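Local coordinates for protein Ton_1535 (Thermococcus onnurineus, PDB 3ZPJ) that is of unknown function but folds as an all-helical alpha-solenoid with a left-handed helical turn, a shape that may serve for binding partner molecules, at residues L252-R256 and V257-E261; L9-R13 and G14-E18; E91-M94 and D95-R99; E176-D179 and F180-A184. All coordinates share one frame; numbering follows the deposited sequence.

Contact 1 (L252-R256 and V257-E261)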
# COMPACT_ATOMS: atom_id res chain seq x y z
N LEU A 252 -7.21 -16.73 0.28
CA LEU A 252 -6.96 -16.75 -1.16
C LEU A 252 -5.49 -16.46 -1.46
O LEU A 252 -4.89 -17.06 -2.36
CB LEU A 252 -7.87 -15.72 -1.86
CG LEU A 252 -7.87 -15.75 -3.38
CD1 LEU A 252 -8.14 -17.17 -3.89
CD2 LEU A 252 -8.90 -14.77 -3.90
N TRP A 253 -4.89 -15.55 -0.72
CA TRP A 253 -3.49 -15.25 -0.96
C TRP A 253 -2.62 -16.43 -0.51
O TRP A 253 -1.66 -16.80 -1.19
CB TRP A 253 -3.06 -13.95 -0.27
CG TRP A 253 -1.60 -13.74 -0.45
CD1 TRP A 253 -0.62 -13.95 0.48
CD2 TRP A 253 -0.94 -13.36 -1.65
NE1 TRP A 253 0.61 -13.70 -0.07
CE2 TRP A 253 0.44 -13.33 -1.38
CE3 TRP A 253 -1.39 -13.02 -2.93
CZ2 TRP A 253 1.38 -12.99 -2.35
CZ3 TRP A 253 -0.47 -12.69 -3.89
CH2 TRP A 253 0.90 -12.67 -3.60
N MET A 254 -2.98 -17.04 0.61
CA MET A 254 -2.25 -18.19 1.09
C MET A 254 -2.31 -19.30 0.04
O MET A 254 -1.34 -20.04 -0.17
CB MET A 254 -2.81 -18.66 2.44
CG MET A 254 -2.76 -17.58 3.51
SD MET A 254 -3.39 -18.09 5.10
CE MET A 254 -2.28 -19.42 5.38
N LYS A 255 -3.46 -19.40 -0.62
CA LYS A 255 -3.68 -20.47 -1.59
C LYS A 255 -2.76 -20.26 -2.77
O LYS A 255 -2.27 -21.21 -3.35
CB LYS A 255 -5.13 -20.47 -2.05
CG LYS A 255 -5.52 -21.60 -3.01
CD LYS A 255 -6.91 -21.31 -3.57
CE LYS A 255 -7.17 -22.04 -4.88
NZ LYS A 255 -7.44 -23.50 -4.65
N ARG A 256 -2.52 -19.00 -3.10
CA ARG A 256 -1.75 -18.66 -4.28
C ARG A 256 -0.22 -18.74 -4.07
O ARG A 256 0.53 -18.90 -5.03
CB ARG A 256 -2.20 -17.29 -4.79
CG ARG A 256 -3.64 -17.38 -5.28
CD ARG A 256 -4.22 -16.06 -5.73
NE ARG A 256 -5.49 -16.27 -6.41
CZ ARG A 256 -6.31 -15.30 -6.79
NH1 ARG A 256 -6.00 -14.03 -6.54
NH2 ARG A 256 -7.45 -15.58 -7.41
N VAL A 257 0.22 -18.63 -2.83
CA VAL A 257 1.61 -18.91 -2.50
C VAL A 257 1.76 -20.37 -2.03
O VAL A 257 2.70 -20.73 -1.33
CB VAL A 257 2.18 -17.90 -1.49
CG1 VAL A 257 2.00 -16.49 -2.01
CG2 VAL A 257 1.49 -18.03 -0.12
N ASN A 258 0.82 -21.20 -2.44
CA ASN A 258 0.92 -22.63 -2.20
C ASN A 258 1.06 -23.00 -0.74
O ASN A 258 1.80 -23.92 -0.40
CB ASN A 258 2.04 -23.21 -3.05
CG ASN A 258 1.86 -22.89 -4.51
OD1 ASN A 258 0.78 -23.11 -5.07
ND2 ASN A 258 2.88 -22.33 -5.14
N ASN A 259 0.37 -22.27 0.13
CA ASN A 259 0.30 -22.63 1.54
C ASN A 259 -1.03 -23.34 1.80
O ASN A 259 -2.08 -22.70 1.83
CB ASN A 259 0.41 -21.37 2.40
CG ASN A 259 0.40 -21.68 3.89
OD1 ASN A 259 -0.03 -22.76 4.34
ND2 ASN A 259 0.86 -20.71 4.67
N MET A 260 -1.00 -24.65 1.98
CA MET A 260 -2.23 -25.43 2.08
C MET A 260 -3.03 -25.26 3.38
O MET A 260 -4.13 -25.81 3.53
CB MET A 260 -1.95 -26.92 1.79
CG MET A 260 -1.59 -27.21 0.31
SD MET A 260 -2.91 -26.95 -0.92
CE MET A 260 -2.40 -25.40 -1.66
N GLU A 261 -2.48 -24.48 4.32
CA GLU A 261 -3.20 -24.14 5.54
C GLU A 261 -4.36 -23.19 5.26
O GLU A 261 -5.17 -22.90 6.15
CB GLU A 261 -2.26 -23.49 6.56
CG GLU A 261 -1.48 -24.46 7.42
CD GLU A 261 -0.89 -23.79 8.65
OE1 GLU A 261 -0.38 -22.65 8.53
OE2 GLU A 261 -0.97 -24.39 9.74
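Val257 tucks back against Trp253 just as the chain leaves helix 240-256. Its N-H gives a helical bond to Trp253 O, 3.1 Å from Val257 N, while methyl CG1 settles against the indole at NE1, CE2 and CZ2, with Val257 CG1 3.6 Å from Trp253 CZ2. The indole reaches this methyl because its CG lies anti to the backbone N (chi1 175°); the ring also packs on Leu206 of helix 194-209. At Asn258 the backbone turns to positive phi (57°), and its N-H makes a weak bond to Lys255 O. Asn259 follows with the shorter bond, its N 2.8 Å from Met254 O. Its side chain runs beside that of Met254, pointing the same way, and the bend at the thioether end (chi3 60°) brings Met254 CE 3.5 Å from Asn259 ND2. The other amide atom, Asn259 OD1, accepts from Glu261 N at 3.0 Å, a capping bond in the turn toward helix 262-271, and Glu261 CB approaches the same methionine methyl. Cut back to an alanine, Asn259 would lose its amide, which is likely to leave Glu261 N without its capping acceptor and to open a gap beside the Met254 methyl. Arg256 forms a salt bridge to Glu292 and Lys255 bonds to Tyr262. The returns from Asn258 and Asn259 make a Schellman motif ending helix 240-256, followed at once by the turn into helix 262-271.

Contact 2 (L9-R13 and G14-E18)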
# COMPACT_ATOMS: atom_id res chain seq x y z
N LEU A 9 18.37 7.26 24.14
CA LEU A 9 18.38 6.79 25.51
C LEU A 9 17.94 7.93 26.42
O LEU A 9 17.10 7.74 27.30
CB LEU A 9 19.79 6.30 25.87
CG LEU A 9 20.15 5.55 27.16
CD1 LEU A 9 20.68 6.52 28.17
CD2 LEU A 9 18.99 4.73 27.75
N LEU A 10 18.49 9.11 26.18
CA LEU A 10 18.11 10.32 26.90
C LEU A 10 16.60 10.59 26.77
O LEU A 10 15.97 11.13 27.68
CB LEU A 10 18.90 11.52 26.38
CG LEU A 10 20.34 11.70 26.86
CD1 LEU A 10 21.08 12.61 25.92
CD2 LEU A 10 20.38 12.27 28.27
N VAL A 11 16.02 10.21 25.63
CA VAL A 11 14.60 10.42 25.40
C VAL A 11 13.81 9.41 26.22
O VAL A 11 12.82 9.76 26.88
CB VAL A 11 14.25 10.32 23.89
CG1 VAL A 11 12.75 10.13 23.69
CG2 VAL A 11 14.73 11.56 23.16
N GLU A 12 14.27 8.16 26.20
CA GLU A 12 13.63 7.08 26.94
C GLU A 12 13.59 7.39 28.44
O GLU A 12 12.64 7.03 29.13
CB GLU A 12 14.38 5.77 26.70
CG GLU A 12 13.76 4.57 27.37
CD GLU A 12 13.91 3.31 26.55
OE1 GLU A 12 13.85 3.40 25.30
OE2 GLU A 12 14.09 2.23 27.15
N ARG A 13 14.61 8.09 28.91
CA ARG A 13 14.71 8.48 30.31
C ARG A 13 13.96 9.78 30.56
O ARG A 13 14.01 10.32 31.67
CB ARG A 13 16.18 8.68 30.72
CG ARG A 13 17.09 7.45 30.56
CD ARG A 13 16.82 6.38 31.62
NE ARG A 13 16.44 5.11 31.00
CZ ARG A 13 17.15 3.99 31.10
NH1 ARG A 13 18.27 3.97 31.80
NH2 ARG A 13 16.73 2.89 30.49
N GLY A 14 13.29 10.30 29.53
CA GLY A 14 12.56 11.56 29.62
C GLY A 14 13.42 12.80 29.82
O GLY A 14 12.94 13.83 30.30
N TYR A 15 14.70 12.71 29.47
CA TYR A 15 15.60 13.86 29.55
C TYR A 15 15.65 14.64 28.23
O TYR A 15 16.70 14.76 27.60
CB TYR A 15 17.01 13.40 29.93
CG TYR A 15 17.21 13.22 31.43
CD1 TYR A 15 16.69 12.11 32.10
CD2 TYR A 15 17.90 14.18 32.17
CE1 TYR A 15 16.88 11.96 33.46
CE2 TYR A 15 18.08 14.03 33.52
CZ TYR A 15 17.57 12.92 34.17
OH TYR A 15 17.76 12.77 35.52
N TYR A 16 14.49 15.17 27.84
CA TYR A 16 14.32 15.80 26.53
C TYR A 16 15.25 16.98 26.25
O TYR A 16 15.82 17.08 25.17
CB TYR A 16 12.86 16.22 26.33
CG TYR A 16 11.91 15.05 26.22
CD1 TYR A 16 11.69 14.44 25.01
CD2 TYR A 16 11.23 14.57 27.34
CE1 TYR A 16 10.82 13.37 24.90
CE2 TYR A 16 10.35 13.50 27.23
CZ TYR A 16 10.15 12.91 26.01
OH TYR A 16 9.29 11.85 25.88
N GLU A 17 15.43 17.85 27.22
CA GLU A 17 16.25 19.04 27.00
C GLU A 17 17.69 18.66 26.65
O GLU A 17 18.33 19.33 25.83
CB GLU A 17 16.21 19.93 28.24
CG GLU A 17 17.06 21.19 28.14
CD GLU A 17 16.87 22.09 29.36
OE1 GLU A 17 15.77 22.06 29.96
OE2 GLU A 17 17.82 22.83 29.72
N GLU A 18 18.18 17.58 27.25
CA GLU A 18 19.55 17.15 27.01
C GLU A 18 19.70 16.45 25.68
O GLU A 18 20.70 16.62 25.00
CB GLU A 18 20.01 16.22 28.12
CG GLU A 18 20.72 16.91 29.23
CD GLU A 18 21.11 15.93 30.31
OE1 GLU A 18 21.74 14.91 29.96
OE2 GLU A 18 20.76 16.16 31.48
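Leu10 meets both Tyr15 and Glu18 across the turn. Its CG lies anti to its carbonyl carbon (chi1 -79°), the torsion from which its methyls reach these two. The Leu10 side chain crosses that of Tyr15 at about a right angle, bringing Leu10 CD2 3.9 Å from Tyr15 CB. The same methyl meets the carboxylate end of Glu18, with Leu10 CD2 3.4 Å from Glu18 OE1, and CD1 lies near the Glu18 carbonyl. Leu10 O is taken by the backbone, too: Tyr15 N donates to it over 2.7 Å. Gly14 takes up a positive phi (67°), which favours glycine. Its own N-H reaches Val11 O, Gly14 N lying 2.7 Å from it, but from well above the carbonyl plane. Together the two returns form a Schellman motif. Tyr15 then takes the N-cap position, right before helix 16-22, the edge of its ring near Arg13, with Tyr15 CD1 3.3 Å from Arg13 O. On another side of the turn, Val11 CG1 touches Tyr16 CE1. Helix 2-12 thus folds onto helix 16-22, where Leu10 and Val11 both reach Ala19; Val11 and Tyr16 also meet helix 29-45 at Ile39 and Ile43, and the Tyr16 ring stacks with Trp52.

Contact 3 (E91-M94 and D95-R99)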
# COMPACT_ATOMS: atom_id res chain seq x y z
N GLU A 91 -2.61 22.87 6.87
CA GLU A 91 -2.26 24.13 6.23
C GLU A 91 -0.77 24.36 6.31
O GLU A 91 -0.14 24.83 5.36
CB GLU A 91 -3.00 25.30 6.88
CG GLU A 91 -2.73 26.66 6.25
CD GLU A 91 -3.57 27.78 6.87
OE1 GLU A 91 -4.80 27.77 6.69
OE2 GLU A 91 -2.99 28.66 7.55
N ASP A 92 -0.19 24.01 7.45
CA ASP A 92 1.23 24.19 7.64
C ASP A 92 2.04 23.20 6.83
O ASP A 92 3.08 23.54 6.28
CB ASP A 92 1.58 24.09 9.12
CG ASP A 92 0.81 25.10 9.96
OD1 ASP A 92 1.24 26.28 10.00
OD2 ASP A 92 -0.22 24.72 10.55
N ALA A 93 1.54 21.96 6.74
CA ALA A 93 2.20 20.94 5.94
C ALA A 93 2.29 21.37 4.48
O ALA A 93 3.34 21.21 3.85
CB ALA A 93 1.47 19.60 6.06
N MET A 94 1.20 21.92 3.95
CA MET A 94 1.15 22.25 2.53
C MET A 94 1.99 23.48 2.29
O MET A 94 2.56 23.66 1.21
CB MET A 94 -0.29 22.43 2.01
CG MET A 94 -1.08 21.11 1.73
SD MET A 94 -0.30 19.90 0.61
CE MET A 94 -1.63 18.74 0.35
N ASP A 95 2.08 24.33 3.30
CA ASP A 95 3.01 25.45 3.24
C ASP A 95 4.43 24.91 3.06
O ASP A 95 5.15 25.33 2.16
CB ASP A 95 2.90 26.31 4.51
CG ASP A 95 3.92 27.45 4.55
OD1 ASP A 95 4.62 27.72 3.55
OD2 ASP A 95 4.01 28.11 5.61
N PHE A 96 4.84 23.96 3.90
CA PHE A 96 6.19 23.42 3.76
C PHE A 96 6.43 22.60 2.51
O PHE A 96 7.51 22.65 1.93
CB PHE A 96 6.67 22.73 5.04
CG PHE A 96 7.19 23.70 6.05
CD1 PHE A 96 6.31 24.46 6.81
CD2 PHE A 96 8.55 23.93 6.18
CE1 PHE A 96 6.78 25.39 7.72
CE2 PHE A 96 9.02 24.85 7.09
CZ PHE A 96 8.13 25.58 7.86
N PHE A 97 5.41 21.86 2.07
CA PHE A 97 5.51 21.18 0.79
C PHE A 97 5.75 22.18 -0.36
O PHE A 97 6.57 21.93 -1.25
CB PHE A 97 4.27 20.31 0.54
CG PHE A 97 4.32 19.00 1.28
CD1 PHE A 97 5.40 18.14 1.11
CD2 PHE A 97 3.31 18.65 2.17
CE1 PHE A 97 5.47 16.93 1.79
CE2 PHE A 97 3.38 17.44 2.86
CZ PHE A 97 4.46 16.58 2.67
N ASN A 98 5.08 23.32 -0.32
CA ASN A 98 5.26 24.32 -1.34
C ASN A 98 6.63 24.96 -1.28
O ASN A 98 7.20 25.34 -2.32
CB ASN A 98 4.18 25.38 -1.25
CG ASN A 98 2.90 24.95 -1.92
OD1 ASN A 98 2.92 24.47 -3.06
ND2 ASN A 98 1.78 25.08 -1.22
N ARG A 99 7.17 25.09 -0.07
CA ARG A 99 8.53 25.57 0.07
C ARG A 99 9.47 24.55 -0.56
O ARG A 99 10.37 24.92 -1.31
CB ARG A 99 8.88 25.81 1.54
CG ARG A 99 8.10 26.95 2.19
CD ARG A 99 8.72 27.35 3.53
NE ARG A 99 7.75 27.94 4.43
CZ ARG A 99 8.06 28.60 5.55
NH1 ARG A 99 9.33 28.76 5.90
NH2 ARG A 99 7.09 29.10 6.31
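Phe97 reaches back over one helical turn to meet Ala93 and Met94, and the backbone sets the spacing. Four successive i to i+4 hydrogen bonds cross here: Asp95 N to Glu91 O, Phe96 N to Asp92 O, Phe97 N to Ala93 O and Asn98 N to Met94 O. The third is the shortest, with Phe97 N 2.8 Å from Ala93 O.

Sulfur, methyl and ring contacts come next. The Met94 chain bends at chi2 (-54°), which turns its sulfur toward the phenyl ring. Met94 SD comes 4.1 Å from Phe97 CD2 and stands 5.3 Å from the Phe97 ring centroid, an oblique Met-aromatic contact. Ala93 CB adds a looser touch on Phe97 CE2. A different ring, that of Phe96, presents its edge to a carbonyl, with Phe96 CD1 3.4 Å from Asp92 O.

The charged pair lies within the later turn. Arg99 NE meets Asp95 OD1 at 3.3 Å in a straight salt bridge, approaching from above the carboxylate plane, and Arg99 NH2 adds a weak bond to Asp95 OD2. The guanidinium spreads over one face of Phe96, Arg99 NE standing 4.1 Å above the ring plane, so the aspartate on one side and the phenyl beneath together probably limit how the arginine head can turn.

Phe97 also packs on Ala81 of helix 70-86 and on Leu120 and Leu124 of helix 110-126. Packing of one helix against those before and after it in the chain fits the alpha-solenoid fold of this protein.

Contact 4 (E176-D179 and F180-A184)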
# COMPACT_ATOMS: atom_id res chain seq x y z
N GLU A 176 -5.02 2.77 -2.47
CA GLU A 176 -4.15 3.89 -2.75
C GLU A 176 -2.80 3.42 -3.28
O GLU A 176 -2.20 4.09 -4.10
CB GLU A 176 -4.01 4.78 -1.52
CG GLU A 176 -5.33 5.45 -1.12
CD GLU A 176 -5.27 6.08 0.26
OE1 GLU A 176 -4.22 5.98 0.94
OE2 GLU A 176 -6.29 6.69 0.68
N ALA A 177 -2.36 2.24 -2.84
CA ALA A 177 -1.03 1.75 -3.19
C ALA A 177 -0.89 1.34 -4.65
O ALA A 177 0.21 1.38 -5.22
CB ALA A 177 -0.63 0.60 -2.28
N MET A 178 -2.00 0.97 -5.27
CA MET A 178 -1.96 0.34 -6.58
C MET A 178 -1.25 1.18 -7.66
O MET A 178 -0.39 0.68 -8.38
CB MET A 178 -3.37 -0.10 -7.04
CG MET A 178 -3.33 -1.29 -8.00
SD MET A 178 -2.83 -2.85 -7.19
CE MET A 178 -4.25 -3.01 -6.10
N ASP A 179 -1.57 2.46 -7.75
CA ASP A 179 -0.97 3.31 -8.78
C ASP A 179 0.56 3.47 -8.65
O ASP A 179 1.27 3.55 -9.64
CB ASP A 179 -1.65 4.66 -8.78
CG ASP A 179 -3.00 4.63 -9.48
OD1 ASP A 179 -3.20 3.73 -10.32
OD2 ASP A 179 -3.85 5.51 -9.20
N PHE A 180 1.05 3.48 -7.41
CA PHE A 180 2.47 3.58 -7.12
C PHE A 180 3.18 2.32 -7.57
O PHE A 180 4.25 2.37 -8.19
CB PHE A 180 2.69 3.81 -5.62
CG PHE A 180 2.11 5.11 -5.13
CD1 PHE A 180 0.76 5.21 -4.81
CD2 PHE A 180 2.91 6.24 -5.02
CE1 PHE A 180 0.22 6.41 -4.39
CE2 PHE A 180 2.37 7.44 -4.59
CZ PHE A 180 1.02 7.53 -4.27
N TYR A 181 2.58 1.18 -7.26
CA TYR A 181 3.14 -0.09 -7.66
C TYR A 181 3.20 -0.28 -9.18
O TYR A 181 4.17 -0.81 -9.71
CB TYR A 181 2.33 -1.23 -7.06
CG TYR A 181 2.53 -1.50 -5.60
CD1 TYR A 181 3.72 -1.20 -4.95
CD2 TYR A 181 1.52 -2.11 -4.86
CE1 TYR A 181 3.89 -1.49 -3.56
CE2 TYR A 181 1.67 -2.39 -3.51
CZ TYR A 181 2.83 -2.09 -2.87
OH TYR A 181 2.92 -2.41 -1.52
N LYS A 182 2.16 0.15 -9.88
CA LYS A 182 2.15 0.02 -11.34
C LYS A 182 3.28 0.83 -11.97
O LYS A 182 3.94 0.34 -12.89
CB LYS A 182 0.82 0.47 -11.93
CG LYS A 182 -0.40 -0.10 -11.28
CD LYS A 182 -0.79 -1.45 -11.80
CE LYS A 182 -2.25 -1.72 -11.45
NZ LYS A 182 -3.08 -0.55 -11.87
N MET A 183 3.50 2.05 -11.47
CA MET A 183 4.56 2.93 -12.01
C MET A 183 5.94 2.32 -11.72
O MET A 183 6.79 2.23 -12.62
CB MET A 183 4.47 4.37 -11.47
CG MET A 183 5.09 5.42 -12.41
SD MET A 183 4.98 7.17 -11.97
CE MET A 183 3.42 7.18 -11.19
N ALA A 184 6.13 1.83 -10.51
CA ALA A 184 7.39 1.21 -10.15
C ALA A 184 7.68 -0.00 -11.04
O ALA A 184 8.79 -0.13 -11.59
CB ALA A 184 7.42 0.82 -8.66
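The Lys182 chain is bent at chi2 (-85°) and again at its end, which folds it back along the helix over Met178, while Phe180 CG lies anti to its carbonyl carbon (chi1 -64°), carrying the ring back toward Glu176. The lysine and methionine cross at a slant, and the aliphatic part does the touching: Lys182 CE lies 3.6 Å from Met178 CG. The ammonium group stays on the same flank, where Lys182 NZ is 4.6 Å from Asp179 OD1, opposite charges near enough for a probable mild attraction, though beyond a salt bridge. Phe180 turns the edge of its ring to two carbonyls, Phe180 CD1 coming 3.2 Å from Glu176 O with Ala177 O further along the same edge.

All this rides on helix 174-190 of the alpha-solenoid, whose residues face helices before and after it in the chain. Phe180 packs on Leu134 of helix 130-146, Ala168 of helix 151-170 and the loop residue Leu172; an alanine in its place lacks the ring, which would probably open a gap between these three and leave the Glu176 carbonyl without its ring-edge neighbour.

Regular backbone bonds run beneath. Tyr181 N donates to Ala177 O over 3.1 Å, and Phe180 N shares that acceptor only weakly. Lys182 N meets Met178 O at 3.0 Å, and Met183 N gives a longer bond to Asp179 O. On the flank facing helix 194-209, Tyr181 CE2 lies 4.0 Å from Ala177 CB, and the Tyr181 hydroxyl is bonded to both Asp170 and Arg219.

Overall arrangement
Along the chain the order is contact 2, contact 3, contact 4, contact 1, each complete before the next begins. Contact 2 bridges helices 2-12 and 16-22 near the N-terminal end; contacts 3 and 4 each lie within one helix, 90-104 and 174-190; contact 1 links helices 240-256 and 262-271. The centres of contacts 2 and 3 are about 30 Å apart, those of contacts 3 and 4 and of contacts 4 and 1 about 24 Å each, while the centres of contacts 1 and 3 lie about 44 Å apart on opposite sides of the chain's centre. None touches another. Such spacing suits an elongated, strand-free solenoid, built by helices packing on their neighbours along the chain.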